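Local coordinates for protein exopolyphosphatase (Cytophaga hutchinsonii, PDB 3MDQ) that probably hydrolyses inorganic polyphosphate from the chain end, releasing orthophosphate, as an exopolyphosphatase of the Ppx/GppA family with the actin-like ATPase fold, at residues 43-48 with 82-87; 124-129 with 293-298. All blocks are in the same frame, centred on the assembly; numbering follows the deposited sequence. Where two conformers were deposited one is given.

Contact 1 (43-48 with 82-87) and contact 2 (124-129 with 293-298) lie on opposite sides of the chain's centre, their own centres 28 Å apart and their nearest atoms about 10 Å. They follow in series: contact 1 closes before helix 111-125 leads into contact 2. No sheet is shared. Contact 1 belongs to the half built on the five-stranded sheet, joining the loop after strand 27-37 to the short helix after strand 76-81; contact 2 packs the end of helix 111-125 on strand 291-295 of the six-stranded sheet. Consistent with the two-lobed actin-like fold, each contact helps pack a different lobe, and contact 2 pairs segments separated by 163 residues.

Contact 1 (43-48 with 82-87); sequences GGITKG and TSAVRS
A water-bridged contact with one small apolar touch, between Ile45 in the loop after strand 27-37 and the short helix 83-87 that follows strand 76-81, sits in the half of the fold built on the five-stranded sheet. The side chain of Ile45 reaches across with CG1 anti to the backbone N (chi1 -163°) and CD1 extended beyond it (chi2 168°), which brings the methyl CD1 alongside the helix, 4.1 Å from Ala84 CB. The same methyl lies equally near Ala84 CA and is loosely flanked by Ser83 OG.

Further along, backbone carbonyls of 43-48 face the hydroxyl and carbonyl of Ser87 through two waters. One donates to Ile45 O at 2.7 Å; its link to Ser87 OG at 2.6 Å, like the bond of that hydroxyl to Arg165 of helix 163-169, holds for one of two conformers of Ser87 and is uncertain. Helix 163-169 touches Ile45 as well. The second water donates to Gly48 O at 2.8 Å and, weakly, to Ser87 O at 3.3 Å; these two carbonyl oxygens, Gly48 O and Ser87 O, are 3.8 Å apart and have no proton to offer each other. Gly48 sits at positive phi (85°), with its N bonded to Ile45 O.

A sulfate, probably from the crystallisation liquor, lies about 4 Å from the side chain of Ser83 and may mark an anion pocket at this helix start. The chemistry implies a single apolar methyl touch supplemented by water-mediated polar links, with water donating to both carbonyls of the Gly48 O and Ser87 O pair, though weakly to Ser87 O.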
loop_
_atom_site.group_PDB
_atom_site.type_symbol
_atom_site.label_atom_id
_atom_site.label_comp_id
_atom_site.label_asym_id
_atom_site.label_seq_id
_atom_site.Cartn_x
_atom_site.Cartn_y
_atom_site.Cartn_z
ATOM N N GLY A 43 -10.643 10.323 11.155
ATOM C CA GLY A 43 -11.326 10.673 12.398
ATOM C C GLY A 43 -10.994 9.784 13.592
ATOM O O GLY A 43 -11.484 10.055 14.713
ATOM N N GLY A 44 -10.188 8.734 13.405
ATOM C CA GLY A 44 -9.898 7.824 14.513
ATOM C C GLY A 44 -8.548 7.164 14.684
ATOM O O GLY A 44 -8.169 6.843 15.805
ATOM N N ILE A 45 -7.802 6.974 13.600
ATOM C CA ILE A 45 -6.658 6.112 13.666
ATOM C C ILE A 45 -5.631 6.522 14.695
ATOM O O ILE A 45 -5.128 5.638 15.386
ATOM C CB ILE A 45 -6.054 5.849 12.273
ATOM C CG1 ILE A 45 -5.126 4.623 12.332
ATOM C CG2 ILE A 45 -5.452 7.135 11.646
ATOM C CD1 ILE A 45 -4.691 4.099 10.941
ATOM N N THR A 46 -5.302 7.818 14.802
ATOM C CA THR A 46 -4.246 8.204 15.756
ATOM C C THR A 46 -4.740 8.193 17.200
ATOM O O THR A 46 -3.927 8.302 18.117
ATOM C CB THR A 46 -3.625 9.593 15.445
ATOM O OG1 THR A 46 -4.623 10.586 15.547
ATOM C CG2 THR A 46 -3.037 9.593 14.034
ATOM N N LYS A 47 -6.051 7.997 17.396
ATOM C CA LYS A 47 -6.625 7.931 18.728
ATOM C C LYS A 47 -7.013 6.505 19.070
ATOM O O LYS A 47 -7.513 6.255 20.160
ATOM C CB LYS A 47 -7.834 8.868 18.849
ATOM C CG LYS A 47 -7.504 10.368 18.696
ATOM C CD LYS A 47 -6.521 10.825 19.760
ATOM C CE LYS A 47 -6.180 12.323 19.656
ATOM N NZ LYS A 47 -5.271 12.690 20.788
ATOM N N GLY A 48 -6.738 5.574 18.166
ATOM C CA GLY A 48 -6.880 4.156 18.479
ATOM C C GLY A 48 -8.262 3.568 18.312
ATOM O O GLY A 48 -8.554 2.572 18.934
ATOM N N THR A 82 -5.750 -4.940 7.987
ATOM C CA THR A 82 -4.357 -4.545 8.274
ATOM C C THR A 82 -4.322 -3.355 9.262
ATOM O O THR A 82 -5.001 -3.433 10.289
ATOM C CB THR A 82 -3.605 -4.279 6.990
ATOM O OG1 THR A 82 -4.317 -3.322 6.169
ATOM C CG2 THR A 82 -3.381 -5.646 6.242
ATOM N N SER A 83 -3.496 -2.328 9.042
ATOM C CA SER A 83 -3.188 -1.343 10.103
ATOM C C SER A 83 -4.428 -0.763 10.837
ATOM O O SER A 83 -4.479 -0.765 12.066
ATOM C CB SER A 83 -2.401 -0.190 9.499
ATOM O OG SER A 83 -2.077 0.756 10.501
ATOM N N ALA A 84 -5.366 -0.176 10.118
ATOM C CA ALA A 84 -6.487 0.470 10.795
ATOM C C ALA A 84 -7.345 -0.556 11.559
ATOM O O ALA A 84 -7.875 -0.274 12.622
ATOM C CB ALA A 84 -7.363 1.250 9.827
ATOM N N VAL A 85 -7.462 -1.755 11.023
ATOM C CA VAL A 85 -8.254 -2.803 11.674
ATOM C C VAL A 85 -7.525 -3.318 12.907
ATOM O O VAL A 85 -8.056 -3.302 14.043
ATOM C CB VAL A 85 -8.565 -3.942 10.708
ATOM C CG1 VAL A 85 -9.290 -5.097 11.426
ATOM C CG2 VAL A 85 -9.403 -3.464 9.495
ATOM N N ARG A 86 -6.267 -3.702 12.782
ATOM C CA ARG A 86 -5.568 -4.247 13.943
ATOM C C ARG A 86 -5.331 -3.210 15.073
ATOM O O ARG A 86 -5.252 -3.595 16.243
ATOM C CB ARG A 86 -4.258 -4.945 13.541
ATOM C CG ARG A 86 -3.189 -4.072 13.070
ATOM C CD ARG A 86 -1.949 -4.891 12.590
ATOM N NE ARG A 86 -1.064 -3.995 11.888
ATOM C CZ ARG A 86 -0.746 -4.043 10.599
ATOM N NH1 ARG A 86 -1.156 -5.015 9.821
ATOM N NH2 ARG A 86 0.016 -3.084 10.084
ATOM N N SER A 87 -5.239 -1.934 14.693
ATOM C CA SER A 87 -4.951 -0.842 15.580
ATOM C C SER A 87 -6.167 -0.394 16.393
ATOM O O SER A 87 -6.026 0.120 17.506
ATOM C CB SER A 87 -4.468 0.343 14.726
ATOM O OG SER A 87 -3.943 1.356 15.541
HETATM O O HOH W 1 -5.966 3.056 15.653
HETATM O O HOH W 2 -6.553 1.372 20.545
#

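Contact 2 (124-129 with 293-298); sequences QAVPME and TVSTYS
The Tyr297 ring meets the last turn of helix 111-125: Gln124 CG lies in the ring plane at its edge, 4.0 Å from Tyr297 CE2, while the methyl of Ala125 comes in obliquely, 3.7 Å from Tyr297 CG. Gln124 CB also reaches the CD2-CE2 side of the ring. The Gln124 amide is nearly coplanar with the ring, 10° apart, but the chain bends at chi2 (70°) and carries the amide away, where OE1 accepts a hydrogen bond from Arg120. Tyr297 OH bonds a glycerol, probably from the crystallisation liquor, and Tyr305 of helix 299-309 touches both Tyr297 and Gln124.

Ala125 CB is wedged between the ring and Ser295, 3.3 Å from Ser295 OG. That hydroxyl is turned anti to its own backbone N (chi1 165°) and donates to Tyr297 O at 2.8 Å, in the carbonyl plane and on a lone pair, a bond that ties the strand end to the turn beyond it. One residue on, where the chain leaves the helix, Val126 directs CG2 at the strand: it lies 3.8 Å from Ser295 CB and 4.2 Å from Thr293 CG2. Thus Ala125 packs on Ser295, and Val126 on both Ser295 and Thr293, alternate residues of the strand, while Val294 points away. Ile208 of the neighbouring strand 206-210 also touches Val126 and Ser295.

Packing of a helix end and its exit on one face of a mixed sheet, through small and branched side chains, fits the alpha/beta layering of the actin-like ATPase fold, the clan to which the Ppx/GppA family is assigned.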
loop_
_atom_site.group_PDB
_atom_site.type_symbol
_atom_site.label_atom_id
_atom_site.label_comp_id
_atom_site.label_asym_id
_atom_site.label_seq_id
_atom_site.Cartn_x
_atom_site.Cartn_y
_atom_site.Cartn_z
ATOM N N GLN A 124 6.445 -11.666 -7.575
ATOM C CA GLN A 124 5.743 -12.051 -8.809
ATOM C C GLN A 124 5.768 -10.926 -9.866
ATOM O O GLN A 124 5.802 -11.215 -11.061
ATOM C CB GLN A 124 4.291 -12.430 -8.507
ATOM C CG GLN A 124 3.670 -13.248 -9.585
ATOM C CD GLN A 124 4.268 -14.668 -9.649
ATOM O OE1 GLN A 124 4.852 -15.191 -8.676
ATOM N NE2 GLN A 124 4.098 -15.314 -10.815
ATOM N N ALA A 125 5.783 -9.673 -9.437
ATOM C CA ALA A 125 5.719 -8.539 -10.330
ATOM C C ALA A 125 7.060 -8.095 -10.889
ATOM O O ALA A 125 7.103 -7.529 -11.994
ATOM C CB ALA A 125 5.106 -7.379 -9.604
ATOM N N VAL A 126 8.128 -8.257 -10.118
ATOM C CA VAL A 126 9.446 -7.702 -10.418
ATOM C C VAL A 126 10.470 -8.835 -10.297
ATOM O O VAL A 126 10.667 -9.384 -9.202
ATOM C CB VAL A 126 9.849 -6.639 -9.423
ATOM C CG1 VAL A 126 11.242 -6.041 -9.794
ATOM C CG2 VAL A 126 8.770 -5.508 -9.335
ATOM N N PRO A 127 11.100 -9.228 -11.408
ATOM C CA PRO A 127 12.101 -10.295 -11.346
ATOM C C PRO A 127 13.433 -9.776 -10.844
ATOM O O PRO A 127 14.174 -9.142 -11.595
ATOM C CB PRO A 127 12.182 -10.776 -12.811
ATOM C CG PRO A 127 11.826 -9.566 -13.601
ATOM C CD PRO A 127 10.844 -8.768 -12.779
HETATM N N MSE A 128 13.693 -9.968 -9.559
HETATM C CA MSE A 128 14.811 -9.339 -8.869
HETATM C C MSE A 128 16.102 -10.097 -9.023
HETATM O O MSE A 128 17.177 -9.577 -8.662
HETATM C CB MSE A 128 14.486 -9.199 -7.371
HETATM C CG MSE A 128 13.403 -8.167 -7.103
HETATM SE SE MSE A 128 12.913 -8.163 -5.233
HETATM C CE MSE A 128 11.527 -9.434 -5.340
ATOM N N GLU A 129 16.032 -11.324 -9.545
ATOM C CA GLU A 129 17.216 -12.195 -9.609
ATOM C C GLU A 129 17.812 -12.297 -8.188
ATOM O O GLU A 129 17.064 -12.347 -7.185
ATOM C CB GLU A 129 18.238 -11.656 -10.636
ATOM C CG GLU A 129 17.715 -11.321 -12.046
ATOM C CD GLU A 129 18.860 -11.061 -13.048
ATOM O OE1 GLU A 129 19.575 -12.040 -13.387
ATOM O OE2 GLU A 129 19.047 -9.895 -13.482
ATOM N N THR A 293 11.856 1.217 -8.847
ATOM C CA THR A 293 10.950 0.348 -9.634
ATOM C C THR A 293 9.610 0.282 -8.911
ATOM O O THR A 293 9.563 -0.096 -7.751
ATOM C CB THR A 293 11.521 -1.040 -9.881
ATOM O OG1 THR A 293 12.690 -0.914 -10.713
ATOM C CG2 THR A 293 10.526 -1.891 -10.626
ATOM N N VAL A 294 8.534 0.698 -9.584
ATOM C CA VAL A 294 7.196 0.549 -9.052
ATOM C C VAL A 294 6.670 -0.868 -9.392
ATOM O O VAL A 294 6.659 -1.268 -10.557
ATOM C CB VAL A 294 6.252 1.611 -9.602
ATOM C CG1 VAL A 294 4.818 1.338 -9.120
ATOM C CG2 VAL A 294 6.788 2.994 -9.197
ATOM N N SER A 295 6.319 -1.632 -8.367
ATOM C CA SER A 295 5.581 -2.880 -8.529
ATOM C C SER A 295 4.088 -2.574 -8.540
ATOM O O SER A 295 3.600 -1.981 -7.596
ATOM C CB SER A 295 5.897 -3.867 -7.389
ATOM O OG SER A 295 4.944 -4.929 -7.333
ATOM N N THR A 296 3.381 -3.035 -9.564
ATOM C CA THR A 296 1.915 -2.852 -9.574
ATOM C C THR A 296 1.193 -3.879 -8.714
ATOM O O THR A 296 -0.008 -3.748 -8.520
ATOM C CB THR A 296 1.329 -2.856 -10.974
ATOM O OG1 THR A 296 1.454 -4.165 -11.525
ATOM C CG2 THR A 296 2.051 -1.824 -11.880
ATOM N N TYR A 297 1.921 -4.870 -8.207
ATOM C CA TYR A 297 1.384 -5.869 -7.247
ATOM C C TYR A 297 1.739 -5.476 -5.837
ATOM O O TYR A 297 2.833 -4.960 -5.567
ATOM C CB TYR A 297 1.985 -7.240 -7.512
ATOM C CG TYR A 297 1.524 -7.955 -8.760
ATOM C CD1 TYR A 297 0.726 -7.332 -9.727
ATOM C CD2 TYR A 297 1.908 -9.261 -8.983
ATOM C CE1 TYR A 297 0.316 -8.013 -10.843
ATOM C CE2 TYR A 297 1.493 -9.941 -10.089
ATOM C CZ TYR A 297 0.707 -9.304 -11.023
ATOM O OH TYR A 297 0.313 -10.014 -12.145
ATOM N N SER A 298 0.828 -5.734 -4.910
ATOM C CA SER A 298 1.029 -5.425 -3.516
ATOM C C SER A 298 0.308 -6.521 -2.685
ATOM O O SER A 298 0.315 -7.682 -3.062
ATOM C CB SER A 298 0.579 -4.004 -3.191
ATOM O OG SER A 298 -0.784 -3.790 -3.447
#